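Local coordinates for inositol monophosphatase family protein (Staphylococcus aureus subsp. aureus MSSA476, PDB 4I3Y), which probably hydrolyses inositol monophosphates to inositol and phosphate with the help of magnesium ions, a reaction that lithium inhibits, at residues 73-77 with 212-216. Residues are numbered along the deposited sequence; the frame is centred on the assembly and turned at random.
Sequences LLAEE and KPWDI. With MG (magnesium ion), chain F; MG (magnesium ion), chain D.
E76 lies across the face of the W214 indole in a CH-pi contact at the magnesium site of the inositol monophosphatase fold. It joins the loop just after strand 72-75, an outer strand of the large mixed sheet within this chain, to a short, weakly bonded helical turn at 213-216. E76 CB sits 3.4 Å from the centroid of the W214 five-membered ring, 10° off its normal. K212 CB covers the opposite face near the rim. With chi1 at -172° E76 CG points away from the backbone N, and the extended chain beyond carries the carboxylate past the NE1 side of the indole to the metals. The carboxylate and ring planes are 14° apart. E76 OE2 and W214 NE1 are 3.4 Å apart, but the angle is too poor for a hydrogen bond. At the ring edge, L74 CD1 touches W214 CZ3 at 4.3 Å. L74 CD2 also packs on P213 CB. D94 OD1 and I96 O bind the same magnesium as E76 OE2, and K42 NZ donates to E76 OE1. E77 OE2 accepts hydrogen bonds from two metal-bound waters, one on each ion. The E76 carboxylate bridges the ions: OE2 binds one magnesium at 2.1 Å and OE1 the other at 2.2 Å.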
loop_
_atom_site.group_PDB
_atom_site.type_symbol
_atom_site.label_atom_id
_atom_site.label_comp_id
_atom_site.label_asym_id
_atom_site.label_seq_id
_atom_site.Cartn_x
_atom_site.Cartn_y
_atom_site.Cartn_z
ATOM N N LEU A 73 9.449 -29.371 5.992
ATOM C CA LEU A 73 9.276 -27.910 6.032
ATOM C C LEU A 73 10.542 -27.124 5.614
ATOM O O LEU A 73 11.620 -27.221 6.269
ATOM C CB LEU A 73 8.777 -27.458 7.421
ATOM C CG LEU A 73 8.608 -25.953 7.656
ATOM C CD1 LEU A 73 7.470 -25.428 6.753
ATOM C CD2 LEU A 73 8.275 -25.697 9.085
ATOM N N LEU A 74 10.433 -26.393 4.513
ATOM C CA LEU A 74 11.452 -25.383 4.174
ATOM C C LEU A 74 10.944 -24.000 4.631
ATOM O O LEU A 74 9.937 -23.537 4.115
ATOM C CB LEU A 74 11.723 -25.418 2.668
ATOM C CG LEU A 74 12.634 -24.371 1.952
ATOM C CD1 LEU A 74 13.833 -24.100 2.770
ATOM C CD2 LEU A 74 13.062 -24.840 0.580
ATOM N N ALA A 75 11.592 -23.355 5.608
ATOM C CA ALA A 75 11.029 -22.120 6.171
ATOM C C ALA A 75 12.082 -21.101 6.561
ATOM O O ALA A 75 13.237 -21.459 6.979
ATOM C CB ALA A 75 10.135 -22.414 7.371
ATOM N N GLU A 76 11.684 -19.833 6.468
ATOM C CA GLU A 76 12.599 -18.754 6.737
ATOM C C GLU A 76 13.395 -18.784 8.068
ATOM O O GLU A 76 14.629 -18.605 8.088
ATOM C CB GLU A 76 11.887 -17.416 6.649
ATOM C CG GLU A 76 12.917 -16.287 6.752
ATOM C CD GLU A 76 12.338 -14.928 6.413
ATOM O OE1 GLU A 76 13.122 -13.934 6.428
ATOM O OE2 GLU A 76 11.128 -14.866 6.113
ATOM N N GLU A 77 12.710 -18.971 9.185
ATOM C CA GLU A 77 13.378 -18.747 10.451
ATOM C C GLU A 77 14.019 -20.024 11.081
ATOM O O GLU A 77 14.009 -20.184 12.264
ATOM C CB GLU A 77 12.469 -18.018 11.449
ATOM C CG GLU A 77 11.643 -16.859 10.874
ATOM C CD GLU A 77 12.472 -15.694 10.249
ATOM O OE1 GLU A 77 13.726 -15.627 10.474
ATOM O OE2 GLU A 77 11.867 -14.854 9.486
ATOM N N LYS A 212 14.062 -15.028 -1.442
ATOM C CA LYS A 212 14.293 -16.369 -0.913
ATOM C C LYS A 212 13.177 -17.274 -1.372
ATOM O O LYS A 212 12.132 -16.776 -1.806
ATOM C CB LYS A 212 14.314 -16.320 0.596
ATOM C CG LYS A 212 15.489 -15.475 1.075
ATOM C CD LYS A 212 16.827 -16.213 0.972
ATOM C CE LYS A 212 18.024 -15.339 0.587
ATOM N NZ LYS A 212 17.707 -13.870 0.587
ATOM N N PRO A 213 13.369 -18.601 -1.239
ATOM C CA PRO A 213 12.352 -19.568 -1.655
ATOM C C PRO A 213 10.941 -19.239 -1.055
ATOM O O PRO A 213 9.935 -19.299 -1.793
ATOM C CB PRO A 213 12.896 -20.899 -1.076
ATOM C CG PRO A 213 14.380 -20.721 -1.210
ATOM C CD PRO A 213 14.640 -19.266 -0.847
ATOM N N TRP A 214 10.919 -18.909 0.239
ATOM C CA TRP A 214 9.675 -18.678 0.998
ATOM C C TRP A 214 8.964 -17.362 0.587
ATOM O O TRP A 214 7.757 -17.289 0.709
ATOM C CB TRP A 214 9.932 -18.737 2.514
ATOM C CG TRP A 214 11.176 -17.970 2.919
ATOM C CD1 TRP A 214 11.279 -16.609 3.057
ATOM C CD2 TRP A 214 12.492 -18.502 3.172
ATOM N NE1 TRP A 214 12.559 -16.269 3.416
ATOM C CE2 TRP A 214 13.322 -17.408 3.516
ATOM C CE3 TRP A 214 13.030 -19.801 3.197
ATOM C CZ2 TRP A 214 14.689 -17.554 3.867
ATOM C CZ3 TRP A 214 14.404 -19.952 3.531
ATOM C CH2 TRP A 214 15.214 -18.843 3.856
ATOM N N ASP A 215 9.706 -16.350 0.095
ATOM C CA ASP A 215 9.055 -15.075 -0.353
ATOM C C ASP A 215 8.187 -15.263 -1.610
ATOM O O ASP A 215 7.282 -14.459 -1.872
ATOM C CB ASP A 215 10.097 -13.977 -0.671
ATOM C CG ASP A 215 11.018 -13.680 0.475
ATOM O OD1 ASP A 215 10.574 -13.434 1.633
ATOM O OD2 ASP A 215 12.240 -13.687 0.185
ATOM N N ILE A 216 8.487 -16.294 -2.405
ATOM C CA ILE A 216 7.791 -16.549 -3.677
ATOM C C ILE A 216 7.038 -17.880 -3.795
ATOM O O ILE A 216 6.480 -18.183 -4.851
ATOM C CB ILE A 216 8.765 -16.395 -4.883
ATOM C CG1 ILE A 216 9.971 -17.391 -4.823
ATOM C CG2 ILE A 216 9.312 -14.961 -4.896
ATOM C CD1 ILE A 216 10.677 -17.507 -6.176
HETATM MG MG MG F . 12.889 -11.805 6.941
HETATM MG MG MG D . 9.428 -13.648 6.373
HETATM O O HOH W 1 9.526 -14.514 8.476
HETATM O O HOH W 2 12.900 -12.481 8.915
HETATM O O HOH W 3 15.033 -11.973 6.429
HETATM O O HOH W 4 12.998 -9.770 7.631
#